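Local atomic coordinates of scarecrow-like protein 3 (Arabidopsis thaliana, PDB entry 6KPB), a protein that probably acts as a transcription factor in plant development and binds zinc finger proteins of the IDD family, among them JACKDAW/IDD10. Residues Thr101-Asn106 against Asn403-Glu408; Asn127-Glu132 against Gln205-Glu210; Ala251-Ser256 against Pro343-Val348; Gln259-Leu264 against Thr349-Asp354. All coordinates share one frame; numbering follows the deposited sequence.

Contact 1: Thr101-Asn106 against Asn403-Glu408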
loop_
_atom_site.group_PDB
_atom_site.type_symbol
_atom_site.label_atom_id
_atom_site.label_comp_id
_atom_site.label_asym_id
_atom_site.label_seq_id
_atom_site.Cartn_x
_atom_site.Cartn_y
_atom_site.Cartn_z
ATOM N N THR A 101 2.923 7.727 17.429
ATOM C CA THR A 101 2.015 8.784 16.994
ATOM C C THR A 101 0.984 8.245 16.013
ATOM O O THR A 101 -0.220 8.487 16.162
ATOM C CB THR A 101 2.798 9.941 16.367
ATOM O OG1 THR A 101 3.655 10.531 17.353
ATOM C CG2 THR A 101 1.855 10.999 15.828
ATOM N N GLU A 102 1.441 7.509 14.994
ATOM C CA GLU A 102 0.511 6.902 14.047
ATOM C C GLU A 102 -0.447 5.953 14.753
ATOM O O GLU A 102 -1.640 5.904 14.428
ATOM C CB GLU A 102 1.283 6.169 12.946
ATOM C CG GLU A 102 0.414 5.259 12.089
ATOM C CD GLU A 102 0.940 5.089 10.678
ATOM O OE1 GLU A 102 1.934 5.757 10.327
ATOM O OE2 GLU A 102 0.356 4.292 9.913
ATOM N N ALA A 103 0.056 5.200 15.732
ATOM C CA ALA A 103 -0.796 4.295 16.496
ATOM C C ALA A 103 -1.877 5.063 17.248
ATOM O O ALA A 103 -3.063 4.717 17.180
ATOM C CB ALA A 103 0.055 3.472 17.462
ATOM N N LEU A 104 -1.481 6.113 17.974
ATOM C CA LEU A 104 -2.447 6.909 18.725
ATOM C C LEU A 104 -3.486 7.529 17.802
ATOM O O LEU A 104 -4.682 7.539 18.116
ATOM C CB LEU A 104 -1.730 7.995 19.524
ATOM C CG LEU A 104 -1.003 7.562 20.797
ATOM C CD1 LEU A 104 -0.300 8.746 21.445
ATOM C CD2 LEU A 104 -1.984 6.923 21.765
ATOM N N ALA A 105 -3.047 8.055 16.656
ATOM C CA ALA A 105 -3.988 8.640 15.709
ATOM C C ALA A 105 -4.932 7.589 15.144
ATOM O O ALA A 105 -6.093 7.893 14.847
ATOM C CB ALA A 105 -3.231 9.344 14.586
ATOM N N ASN A 106 -4.461 6.350 14.994
ATOM C CA ASN A 106 -5.340 5.281 14.534
ATOM C C ASN A 106 -6.396 4.949 15.581
ATOM O O ASN A 106 -7.544 4.645 15.236
ATOM C CB ASN A 106 -4.521 4.039 14.184
ATOM C CG ASN A 106 -4.714 3.596 12.745
ATOM O OD1 ASN A 106 -4.082 4.124 11.830
ATOM N ND2 ASN A 106 -5.589 2.618 12.540
ATOM N N ASN A 403 -0.789 -2.326 16.887
ATOM C CA ASN A 403 -1.788 -3.263 17.384
ATOM C C ASN A 403 -1.942 -3.173 18.897
ATOM O O ASN A 403 -3.050 -3.339 19.417
ATOM C CB ASN A 403 -1.424 -4.688 16.968
ATOM C CG ASN A 403 -2.517 -5.687 17.292
ATOM O OD1 ASN A 403 -2.395 -6.479 18.227
ATOM N ND2 ASN A 403 -3.599 -5.648 16.524
ATOM N N ILE A 404 -0.848 -2.908 19.615
ATOM C CA ILE A 404 -0.921 -2.792 21.068
ATOM C C ILE A 404 -1.683 -1.538 21.481
ATOM O O ILE A 404 -2.407 -1.545 22.484
ATOM C CB ILE A 404 0.499 -2.811 21.667
ATOM C CG1 ILE A 404 1.147 -4.184 21.475
ATOM C CG2 ILE A 404 0.475 -2.440 23.142
ATOM C CD1 ILE A 404 2.629 -4.203 21.777
ATOM N N ILE A 405 -1.562 -0.456 20.717
ATOM C CA ILE A 405 -2.036 0.852 21.148
ATOM C C ILE A 405 -3.417 1.173 20.589
ATOM O O ILE A 405 -4.243 1.772 21.280
ATOM C CB ILE A 405 -1.009 1.937 20.759
ATOM C CG1 ILE A 405 0.319 1.695 21.480
ATOM C CG2 ILE A 405 -1.537 3.327 21.082
ATOM C CD1 ILE A 405 0.222 1.786 22.987
ATOM N N SER A 406 -3.697 0.778 19.348
ATOM C CA SER A 406 -4.906 1.217 18.663
ATOM C C SER A 406 -5.995 0.153 18.577
ATOM O O SER A 406 -7.095 0.462 18.111
ATOM C CB SER A 406 -4.564 1.705 17.253
ATOM O OG SER A 406 -4.232 0.620 16.404
ATOM N N CYS A 407 -5.734 -1.078 19.006
ATOM C CA CYS A 407 -6.706 -2.155 18.882
ATOM C C CYS A 407 -7.216 -2.594 20.249
ATOM O O CYS A 407 -6.582 -2.364 21.283
ATOM C CB CYS A 407 -6.107 -3.354 18.140
ATOM S SG CYS A 407 -5.813 -3.062 16.380
ATOM N N GLU A 408 -8.384 -3.237 20.237
ATOM C CA GLU A 408 -9.020 -3.743 21.445
ATOM C C GLU A 408 -9.746 -5.044 21.133
ATOM O O GLU A 408 -9.934 -5.418 19.972
ATOM C CB GLU A 408 -9.999 -2.722 22.043
ATOM C CG GLU A 408 -9.338 -1.609 22.841
ATOM C CD GLU A 408 -8.637 -2.118 24.088
ATOM O OE1 GLU A 408 -8.954 -3.237 24.544
ATOM O OE2 GLU A 408 -7.763 -1.397 24.613
#

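Contact 2: Asn127-Glu132 against Gln205-Glu210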
loop_
_atom_site.group_PDB
_atom_site.type_symbol
_atom_site.label_atom_id
_atom_site.label_comp_id
_atom_site.label_asym_id
_atom_site.label_seq_id
_atom_site.Cartn_x
_atom_site.Cartn_y
_atom_site.Cartn_z
ATOM N N ASN A 127 -2.110 -9.031 -1.403
ATOM C CA ASN A 127 -1.151 -10.011 -0.913
ATOM C C ASN A 127 0.248 -9.434 -1.082
ATOM O O ASN A 127 0.630 -9.037 -2.187
ATOM C CB ASN A 127 -1.286 -11.342 -1.658
ATOM N N ASN A 128 0.997 -9.375 0.014
ATOM C CA ASN A 128 2.354 -8.831 0.048
ATOM C C ASN A 128 3.315 -9.867 0.617
ATOM O O ASN A 128 4.116 -9.587 1.510
ATOM C CB ASN A 128 2.399 -7.540 0.863
ATOM C CG ASN A 128 3.664 -6.741 0.612
ATOM O OD1 ASN A 128 4.297 -6.874 -0.434
ATOM N ND2 ASN A 128 4.035 -5.902 1.575
ATOM N N VAL A 129 3.236 -11.086 0.085
ATOM C CA VAL A 129 3.952 -12.215 0.671
ATOM C C VAL A 129 5.460 -12.028 0.546
ATOM O O VAL A 129 6.209 -12.249 1.506
ATOM C CB VAL A 129 3.491 -13.532 0.023
ATOM C CG1 VAL A 129 4.062 -14.718 0.782
ATOM C CG2 VAL A 129 1.971 -13.596 -0.024
ATOM N N SER A 130 5.930 -11.619 -0.636
ATOM C CA SER A 130 7.369 -11.521 -0.864
ATOM C C SER A 130 8.017 -10.526 0.091
ATOM O O SER A 130 9.097 -10.789 0.634
ATOM C CB SER A 130 7.652 -11.128 -2.314
ATOM O OG SER A 130 7.721 -9.721 -2.455
ATOM N N GLU A 131 7.371 -9.380 0.316
ATOM C CA GLU A 131 7.910 -8.407 1.261
ATOM C C GLU A 131 7.876 -8.939 2.687
ATOM O O GLU A 131 8.804 -8.695 3.469
ATOM C CB GLU A 131 7.139 -7.092 1.160
ATOM C CG GLU A 131 7.723 -6.112 0.157
ATOM C CD GLU A 131 9.070 -5.572 0.596
ATOM O OE1 GLU A 131 9.117 -4.825 1.596
ATOM O OE2 GLU A 131 10.084 -5.903 -0.054
ATOM N N GLU A 132 6.819 -9.670 3.046
ATOM C CA GLU A 132 6.714 -10.202 4.400
ATOM C C GLU A 132 7.773 -11.267 4.659
ATOM O O GLU A 132 8.341 -11.331 5.756
ATOM C CB GLU A 132 5.309 -10.757 4.636
ATOM C CG GLU A 132 4.241 -9.675 4.752
ATOM C CD GLU A 132 2.829 -10.228 4.735
ATOM O OE1 GLU A 132 2.653 -11.407 4.360
ATOM O OE2 GLU A 132 1.893 -9.482 5.094
ATOM N N GLN A 205 -0.032 -18.901 4.680
ATOM C CA GLN A 205 0.348 -18.547 3.317
ATOM C C GLN A 205 1.021 -19.745 2.667
ATOM O O GLN A 205 2.000 -20.275 3.202
ATOM C CB GLN A 205 1.271 -17.325 3.309
ATOM C CG GLN A 205 0.583 -16.044 3.764
ATOM C CD GLN A 205 1.557 -14.929 4.090
ATOM O OE1 GLN A 205 2.769 -15.087 3.940
ATOM N NE2 GLN A 205 1.034 -13.795 4.536
ATOM N N LYS A 206 0.493 -20.168 1.515
ATOM C CA LYS A 206 1.036 -21.335 0.825
ATOM C C LYS A 206 2.489 -21.122 0.418
ATOM O O LYS A 206 3.317 -22.015 0.587
ATOM C CB LYS A 206 0.190 -21.671 -0.405
ATOM C CG LYS A 206 -0.654 -22.926 -0.252
ATOM C CD LYS A 206 -0.628 -23.766 -1.519
ATOM C CE LYS A 206 0.438 -24.847 -1.444
ATOM N NZ LYS A 206 -0.047 -26.055 -0.720
ATOM N N GLU A 207 2.806 -19.941 -0.120
ATOM C CA GLU A 207 4.154 -19.679 -0.617
ATOM C C GLU A 207 5.206 -19.868 0.467
ATOM O O GLU A 207 6.322 -20.316 0.178
ATOM C CB GLU A 207 4.236 -18.263 -1.190
ATOM C CG GLU A 207 3.222 -17.966 -2.286
ATOM C CD GLU A 207 1.899 -17.454 -1.745
ATOM O OE1 GLU A 207 1.212 -16.709 -2.472
ATOM O OE2 GLU A 207 1.547 -17.789 -0.593
ATOM N N VAL A 208 4.874 -19.537 1.716
ATOM C CA VAL A 208 5.810 -19.755 2.814
ATOM C C VAL A 208 6.023 -21.246 3.044
ATOM O O VAL A 208 7.149 -21.697 3.288
ATOM C CB VAL A 208 5.305 -19.050 4.086
ATOM C CG1 VAL A 208 6.279 -19.252 5.232
ATOM C CG2 VAL A 208 5.091 -17.570 3.817
ATOM N N LEU A 209 4.949 -22.036 2.964
ATOM C CA LEU A 209 5.074 -23.475 3.163
ATOM C C LEU A 209 5.746 -24.153 1.976
ATOM O O LEU A 209 6.442 -25.158 2.153
ATOM C CB LEU A 209 3.697 -24.085 3.421
ATOM C CG LEU A 209 3.014 -23.622 4.709
ATOM C CD1 LEU A 209 1.521 -23.887 4.655
ATOM C CD2 LEU A 209 3.633 -24.308 5.916
ATOM N N GLU A 210 5.552 -23.622 0.766
ATOM C CA GLU A 210 6.208 -24.195 -0.405
ATOM C C GLU A 210 7.721 -24.033 -0.326
ATOM O O GLU A 210 8.468 -24.965 -0.645
ATOM C CB GLU A 210 5.671 -23.549 -1.683
ATOM C CG GLU A 210 4.184 -23.746 -1.915
ATOM C CD GLU A 210 3.709 -23.088 -3.196
ATOM O OE1 GLU A 210 2.636 -23.473 -3.704
ATOM O OE2 GLU A 210 4.416 -22.187 -3.697
#

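Contact 3: Ala251-Ser256 against Pro343-Val348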
loop_
_atom_site.group_PDB
_atom_site.type_symbol
_atom_site.label_atom_id
_atom_site.label_comp_id
_atom_site.label_asym_id
_atom_site.label_seq_id
_atom_site.Cartn_x
_atom_site.Cartn_y
_atom_site.Cartn_z
ATOM N N ALA A 251 7.070 -40.220 18.689
ATOM C CA ALA A 251 7.371 -39.186 19.665
ATOM C C ALA A 251 7.109 -37.810 19.066
ATOM O O ALA A 251 7.422 -37.551 17.900
ATOM C CB ALA A 251 8.821 -39.302 20.127
ATOM N N LEU A 252 6.532 -36.925 19.873
ATOM C CA LEU A 252 6.008 -35.653 19.400
ATOM C C LEU A 252 6.678 -34.493 20.123
ATOM O O LEU A 252 6.943 -34.566 21.327
ATOM C CB LEU A 252 4.490 -35.585 19.600
ATOM C CG LEU A 252 3.747 -34.437 18.916
ATOM C CD1 LEU A 252 3.835 -34.578 17.406
ATOM C CD2 LEU A 252 2.298 -34.389 19.371
ATOM N N ALA A 253 6.941 -33.423 19.378
ATOM C CA ALA A 253 7.456 -32.180 19.930
ATOM C C ALA A 253 6.706 -31.020 19.293
ATOM O O ALA A 253 6.410 -31.047 18.095
ATOM C CB ALA A 253 8.965 -32.036 19.691
ATOM N N VAL A 254 6.390 -30.009 20.100
ATOM C CA VAL A 254 5.630 -28.846 19.657
ATOM C C VAL A 254 6.489 -27.605 19.861
ATOM O O VAL A 254 7.039 -27.398 20.949
ATOM C CB VAL A 254 4.294 -28.719 20.412
ATOM C CG1 VAL A 254 3.595 -27.420 20.049
ATOM C CG2 VAL A 254 3.395 -29.908 20.103
ATOM N N SER A 255 6.600 -26.786 18.815
ATOM C CA SER A 255 7.378 -25.551 18.847
ATOM C C SER A 255 6.443 -24.374 18.616
ATOM O O SER A 255 5.802 -24.284 17.563
ATOM C CB SER A 255 8.486 -25.572 17.793
ATOM O OG SER A 255 9.164 -24.327 17.741
ATOM N N SER A 256 6.373 -23.472 19.592
ATOM C CA SER A 256 5.491 -22.307 19.542
ATOM C C SER A 256 6.356 -21.053 19.637
ATOM O O SER A 256 6.703 -20.605 20.733
ATOM C CB SER A 256 4.454 -22.364 20.660
ATOM O OG SER A 256 3.541 -21.284 20.566
ATOM N N PRO A 343 2.639 -34.425 23.853
ATOM C CA PRO A 343 3.977 -34.157 23.316
ATOM C C PRO A 343 5.046 -34.514 24.335
ATOM O O PRO A 343 4.854 -34.365 25.544
ATOM C CB PRO A 343 3.951 -32.652 23.032
ATOM C CG PRO A 343 2.983 -32.114 24.015
ATOM C CD PRO A 343 1.917 -33.173 24.134
ATOM N N LYS A 344 6.182 -34.998 23.833
ATOM C CA LYS A 344 7.296 -35.297 24.723
ATOM C C LYS A 344 7.971 -34.022 25.209
ATOM O O LYS A 344 8.556 -34.009 26.297
ATOM C CB LYS A 344 8.302 -36.209 24.023
ATOM C CG LYS A 344 8.708 -37.413 24.854
ATOM C CD LYS A 344 9.690 -38.296 24.111
ATOM C CE LYS A 344 10.312 -39.312 25.048
ATOM N NZ LYS A 344 11.248 -40.220 24.336
ATOM N N VAL A 345 7.897 -32.949 24.426
ATOM C CA VAL A 345 8.392 -31.646 24.849
ATOM C C VAL A 345 7.642 -30.572 24.073
ATOM O O VAL A 345 7.328 -30.742 22.891
ATOM C CB VAL A 345 9.923 -31.522 24.657
ATOM C CG1 VAL A 345 10.296 -31.490 23.177
ATOM C CG2 VAL A 345 10.455 -30.288 25.374
ATOM N N MET A 346 7.328 -29.474 24.754
ATOM C CA MET A 346 6.821 -28.269 24.117
ATOM C C MET A 346 7.781 -27.130 24.414
ATOM O O MET A 346 8.110 -26.881 25.579
ATOM C CB MET A 346 5.414 -27.912 24.602
ATOM C CG MET A 346 4.887 -26.611 24.011
ATOM S SD MET A 346 3.187 -26.241 24.479
ATOM C CE MET A 346 3.370 -25.931 26.233
ATOM N N VAL A 347 8.232 -26.447 23.369
ATOM C CA VAL A 347 9.162 -25.335 23.502
ATOM C C VAL A 347 8.429 -24.054 23.132
ATOM O O VAL A 347 7.778 -23.979 22.082
ATOM C CB VAL A 347 10.422 -25.546 22.644
ATOM C CG1 VAL A 347 11.230 -26.714 23.190
ATOM C CG2 VAL A 347 10.057 -25.804 21.197
ATOM N N VAL A 348 8.517 -23.055 24.005
ATOM C CA VAL A 348 7.759 -21.817 23.872
ATOM C C VAL A 348 8.737 -20.653 23.834
ATOM O O VAL A 348 9.556 -20.491 24.748
ATOM C CB VAL A 348 6.751 -21.640 25.018
ATOM C CG1 VAL A 348 5.999 -20.330 24.857
ATOM C CG2 VAL A 348 5.787 -22.820 25.073
#

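Contact 4: Gln259-Leu264 against Thr349-Asp354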
loop_
_atom_site.group_PDB
_atom_site.type_symbol
_atom_site.label_atom_id
_atom_site.label_comp_id
_atom_site.label_asym_id
_atom_site.label_seq_id
_atom_site.Cartn_x
_atom_site.Cartn_y
_atom_site.Cartn_z
ATOM N N GLN A 259 3.648 -17.382 19.234
ATOM C CA GLN A 259 2.275 -17.668 18.844
ATOM C C GLN A 259 1.303 -17.800 20.006
ATOM O O GLN A 259 0.096 -17.663 19.788
ATOM C CB GLN A 259 2.212 -18.957 18.009
ATOM C CG GLN A 259 3.004 -18.889 16.718
ATOM C CD GLN A 259 2.689 -17.644 15.913
ATOM O OE1 GLN A 259 1.527 -17.350 15.630
ATOM N NE2 GLN A 259 3.725 -16.900 15.548
ATOM N N LEU A 260 1.784 -18.053 21.223
ATOM C CA LEU A 260 0.871 -18.335 22.327
ATOM C C LEU A 260 0.087 -17.094 22.739
ATOM O O LEU A 260 -1.109 -17.184 23.037
ATOM C CB LEU A 260 1.645 -18.903 23.514
ATOM C CG LEU A 260 0.946 -20.035 24.266
ATOM C CD1 LEU A 260 0.582 -21.152 23.300
ATOM C CD2 LEU A 260 1.828 -20.561 25.387
ATOM N N HIS A 261 0.736 -15.925 22.749
ATOM C CA HIS A 261 0.054 -14.701 23.163
ATOM C C HIS A 261 -1.098 -14.337 22.234
ATOM O O HIS A 261 -1.955 -13.533 22.617
ATOM C CB HIS A 261 1.052 -13.540 23.243
ATOM C CG HIS A 261 1.648 -13.156 21.924
ATOM N ND1 HIS A 261 2.967 -13.403 21.603
ATOM C CD2 HIS A 261 1.110 -12.535 20.848
ATOM C CE1 HIS A 261 3.212 -12.956 20.384
ATOM N NE2 HIS A 261 2.102 -12.425 19.905
ATOM N N THR A 262 -1.133 -14.908 21.028
ATOM C CA THR A 262 -2.235 -14.655 20.105
ATOM C C THR A 262 -3.577 -15.045 20.717
ATOM O O THR A 262 -4.588 -14.366 20.503
ATOM C CB THR A 262 -1.990 -15.418 18.799
ATOM O OG1 THR A 262 -1.022 -14.716 18.010
ATOM C CG2 THR A 262 -3.272 -15.584 17.999
ATOM N N PHE A 263 -3.600 -16.119 21.504
ATOM C CA PHE A 263 -4.851 -16.651 22.029
ATOM C C PHE A 263 -5.415 -15.852 23.196
ATOM O O PHE A 263 -6.517 -16.166 23.657
ATOM C CB PHE A 263 -4.660 -18.108 22.453
ATOM C CG PHE A 263 -4.390 -19.042 21.311
ATOM C CD1 PHE A 263 -3.098 -19.254 20.862
ATOM C CD2 PHE A 263 -5.431 -19.709 20.686
ATOM C CE1 PHE A 263 -2.848 -20.114 19.810
ATOM C CE2 PHE A 263 -5.187 -20.571 19.634
ATOM C CZ PHE A 263 -3.895 -20.774 19.196
ATOM N N LEU A 264 -4.704 -14.837 23.689
ATOM C CA LEU A 264 -5.223 -14.025 24.783
ATOM C C LEU A 264 -6.291 -13.035 24.333
ATOM O O LEU A 264 -6.863 -12.341 25.180
ATOM C CB LEU A 264 -4.085 -13.266 25.474
ATOM C CG LEU A 264 -3.004 -14.077 26.193
ATOM C CD1 LEU A 264 -2.089 -13.158 26.987
ATOM C CD2 LEU A 264 -3.618 -15.125 27.102
ATOM N N THR A 349 8.649 -19.845 22.780
ATOM C CA THR A 349 9.379 -18.588 22.679
ATOM C C THR A 349 8.358 -17.461 22.635
ATOM O O THR A 349 7.492 -17.439 21.753
ATOM C CB THR A 349 10.276 -18.557 21.441
ATOM O OG1 THR A 349 11.252 -19.603 21.529
ATOM C CG2 THR A 349 10.991 -17.218 21.337
ATOM N N GLU A 350 8.454 -16.536 23.587
ATOM C CA GLU A 350 7.474 -15.471 23.730
ATOM C C GLU A 350 8.173 -14.166 24.076
ATOM O O GLU A 350 9.278 -14.158 24.625
ATOM C CB GLU A 350 6.435 -15.800 24.811
ATOM C CG GLU A 350 5.213 -16.537 24.300
ATOM C CD GLU A 350 4.399 -15.698 23.336
ATOM O OE1 GLU A 350 3.810 -16.272 22.396
ATOM O OE2 GLU A 350 4.354 -14.463 23.519
ATOM N N GLN A 351 7.510 -13.059 23.746
ATOM C CA GLN A 351 7.943 -11.764 24.248
ATOM C C GLN A 351 7.876 -11.755 25.769
ATOM O O GLN A 351 6.985 -12.361 26.371
ATOM C CB GLN A 351 7.072 -10.639 23.681
ATOM C CG GLN A 351 7.388 -10.233 22.248
ATOM C CD GLN A 351 6.617 -11.044 21.226
ATOM O OE1 GLN A 351 6.028 -12.076 21.549
ATOM N NE2 GLN A 351 6.613 -10.576 19.985
ATOM N N ASP A 352 8.827 -11.069 26.392
ATOM C CA ASP A 352 8.895 -10.985 27.844
ATOM C C ASP A 352 8.663 -9.538 28.269
ATOM O O ASP A 352 9.564 -8.858 28.767
ATOM C CB ASP A 352 10.237 -11.507 28.354
ATOM C CG ASP A 352 10.177 -11.934 29.806
ATOM O OD1 ASP A 352 9.255 -11.485 30.518
ATOM O OD2 ASP A 352 11.031 -12.740 30.229
ATOM N N SER A 353 7.434 -9.069 28.070
ATOM C CA SER A 353 7.049 -7.721 28.452
ATOM C C SER A 353 5.560 -7.704 28.754
ATOM O O SER A 353 4.780 -8.423 28.127
ATOM C CB SER A 353 7.374 -6.704 27.350
ATOM O OG SER A 353 8.753 -6.717 27.028
ATOM N N ASP A 354 5.173 -6.880 29.725
ATOM C CA ASP A 354 3.761 -6.712 30.063
ATOM C C ASP A 354 3.170 -5.673 29.119
ATOM O O ASP A 354 3.169 -4.474 29.396
ATOM C CB ASP A 354 3.591 -6.306 31.520
ATOM C CG ASP A 354 2.136 -6.304 31.960
ATOM O OD1 ASP A 354 1.262 -6.684 31.150
ATOM O OD2 ASP A 354 1.865 -5.922 33.117
#

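Contact 1: Thr101-Asn106 against Asn403-Glu408
Ile405 meets the helix of Thr101-Asn106 with its beta-branched side: CB rests on Ala103 CB at 3.8 Å, and the CG2 methyl reaches Leu104 CD2 at 3.7 Å. With CG2 anti to the backbone N, this methyl faces helix 92-109, while CG1 (chi1 -63°) leads away from it, the side chain also packing on Leu360, Leu364 and Ser367 of helix 360-381. Leu104 starts out pointing away from the contact, but its CD2 swings back across Ile405. The contact is thus a seam in the all-helical cap of the GRAS domain, where helix 92-109 of the predicted first leucine repeat packs against helix 387-406 from much later in the chain. At Ser406 the helices come closest, its CA lying 5.6 Å from that of Ala103. Two small residues permit this approach. Ser406 CB lies 3.4 Å from the carbonyl oxygen Ala103 O and 3.9 Å from Asn106 CB, so the serine presents its methylene rather than its hydroxyl to the neighbouring helix. OG, held between the backbone N and the carbonyl carbon (chi1 72°), bonds instead to Lys402 O in the preceding turn of its own helix. Another face of helix 92-109 meets the second subunit, where Glu102 bonds to Thr122 of that subunit.

Contact 2: Asn127-Glu132 against Gln205-Glu210
Val129 and Glu132, in the first turn of helix 129-142, meet Gln205 and Glu207 at the start of helix 206-223, a surface contact between the N-terminal ends of two helices. Helix 206-223 is the connection of a beta-alpha-beta crossover in the Rossmann-like core, joining the parallel neighbours 196-203 and 227-233; Gln205 is its N-cap residue. Val129 is the apolar part of the contact. Its CG1, anti to the backbone N (chi1 -171°), lies 3.4 Å from Gln205 OE1 and 4.1 Å from Glu207 CB, and reaches Val208 CG2 more distantly at 4.3 Å. CG2 of the same valine faces Glu207 OE1 at 4.0 Å, where a bend at chi2 folds the glutamate back. Both glutamates sit in a first helical turn, where the helix dipole would tend to favour their negative charge. Val208 continues the packing onto Ile133 and Arg136, further along helix 129-142. The single hydrogen bond across the contact joins two side chains extended beyond CG: Gln205 gives NE2 to the syn lone pair of Glu132 OE1 at 2.9 Å, with the amide and carboxylate planes only 3° apart and the N-H...O angle 154°.

Contact 3: Ala251-Ser256 against Pro343-Val348
Val254 spends both its backbone groups on the strand of Pro343-Val348: its N donates to Val345 O at 3.0 Å, and its O receives Val347 N at 2.9 Å. Met346, between those two partners, makes no such bond to Val254 but turns its CA-H to Val254 O, CA to O 3.3 Å. The carbonyl oxygen therefore has a near-linear N-H partner and a weaker C-H one. Val347 is used equally fully, since its O accepts Ser256 N at 2.9 Å. The regular parallel pattern runs through Val254, Val347 and Ser256, with strand directions 10° apart, in the central sheet of the Rossmann-like GRAS core. An additional bond, Lys344 N to Leu252 O at 2.7 Å, forms where the chain leads into the strand, the donor tilted 24° from the carbonyl plane. The alternate residues Ala251, Ala253 and Ser255 turn their backbone groups to strand 166-171, so strand 251-257 is bonded along both edges. Ala253 CB and Val345 CG1 touch at 3.8 Å beneath helix 145-160, which Val347 also meets. With CG1 anti to the carbonyl carbon (chi1 -67°), Val347 CG2 leans over the neighbouring strand to 3.4 Å from Val254 O. On the reverse face Pro343 CB packs against Val254 CG2 at 4.1 Å. Of the polar side chains, Ser255 OG bonds to Gln179 NE2, and Lys344 NZ forms a salt bridge with Glu164.

Contact 4: Gln259-Leu264 against Thr349-Asp354
His261 carries its ring between the backbone N and the carbonyl carbon (chi1 65°), and Glu350 bends at chi2 (-65°); together these torsions bring the carboxylate to the ring edge that bears ND1. There ND1 donates to the syn lone pair of Glu350 OE2 at 2.6 Å, a short bond lying in the ring plane. The carboxylate stands almost upright to the ring, the two planes being 85° apart. Its other oxygen serves the backbone: OE1 accepts His261 N at 3.1 Å from above the carboxylate plane and, weakly, Leu260 N at 2.9 Å. Glu350 thus reaches from strand 345-351 to the start of the 3-10 turn 261-264, which follows strand 251-257 at the C-terminal end of the parallel sheet in the Rossmann-like core. Gln351 comes in obliquely to the ring, its OE1 3.2 Å from His261 CE1. Trp422 of helix 419-428 packs on Leu260, His261 and Glu350, and the ring of His416 stacks edge-to-face with that of His261. NE2 of His261 is hydrogen-bonded to Glu414 OE1, placing a carboxylate at each ring nitrogen. That pairing is consistent with a positively charged imidazole, whose charge would offset that of the buried Glu350, while bonds from both ring and backbone fix the carboxylate's orientation.

In the fold
Contacts 3 and 4 follow one another along strand 345-351, their centres 17 Å apart; a probable hydrogen bond from Thr349 N to Ser256 O (2.9 Å) carries the ladder across, and Val348 CG1 packs on Leu260 CD2 at 4.2 Å. Contact 1 lies in the helical cap, its nearest atoms about 7 Å from contact 4. Glu414 bridges this gap, binding His261 through its side chain and Asn403 through its backbone N. Contact 2 stands apart, about 11 Å from contact 4 at the nearest atoms, yet its Glu131 touches helix 387-406, which supplies contact 1. Contacts 1 and 3, with centres 34 Å apart, lie on opposite sides of the chain's centre.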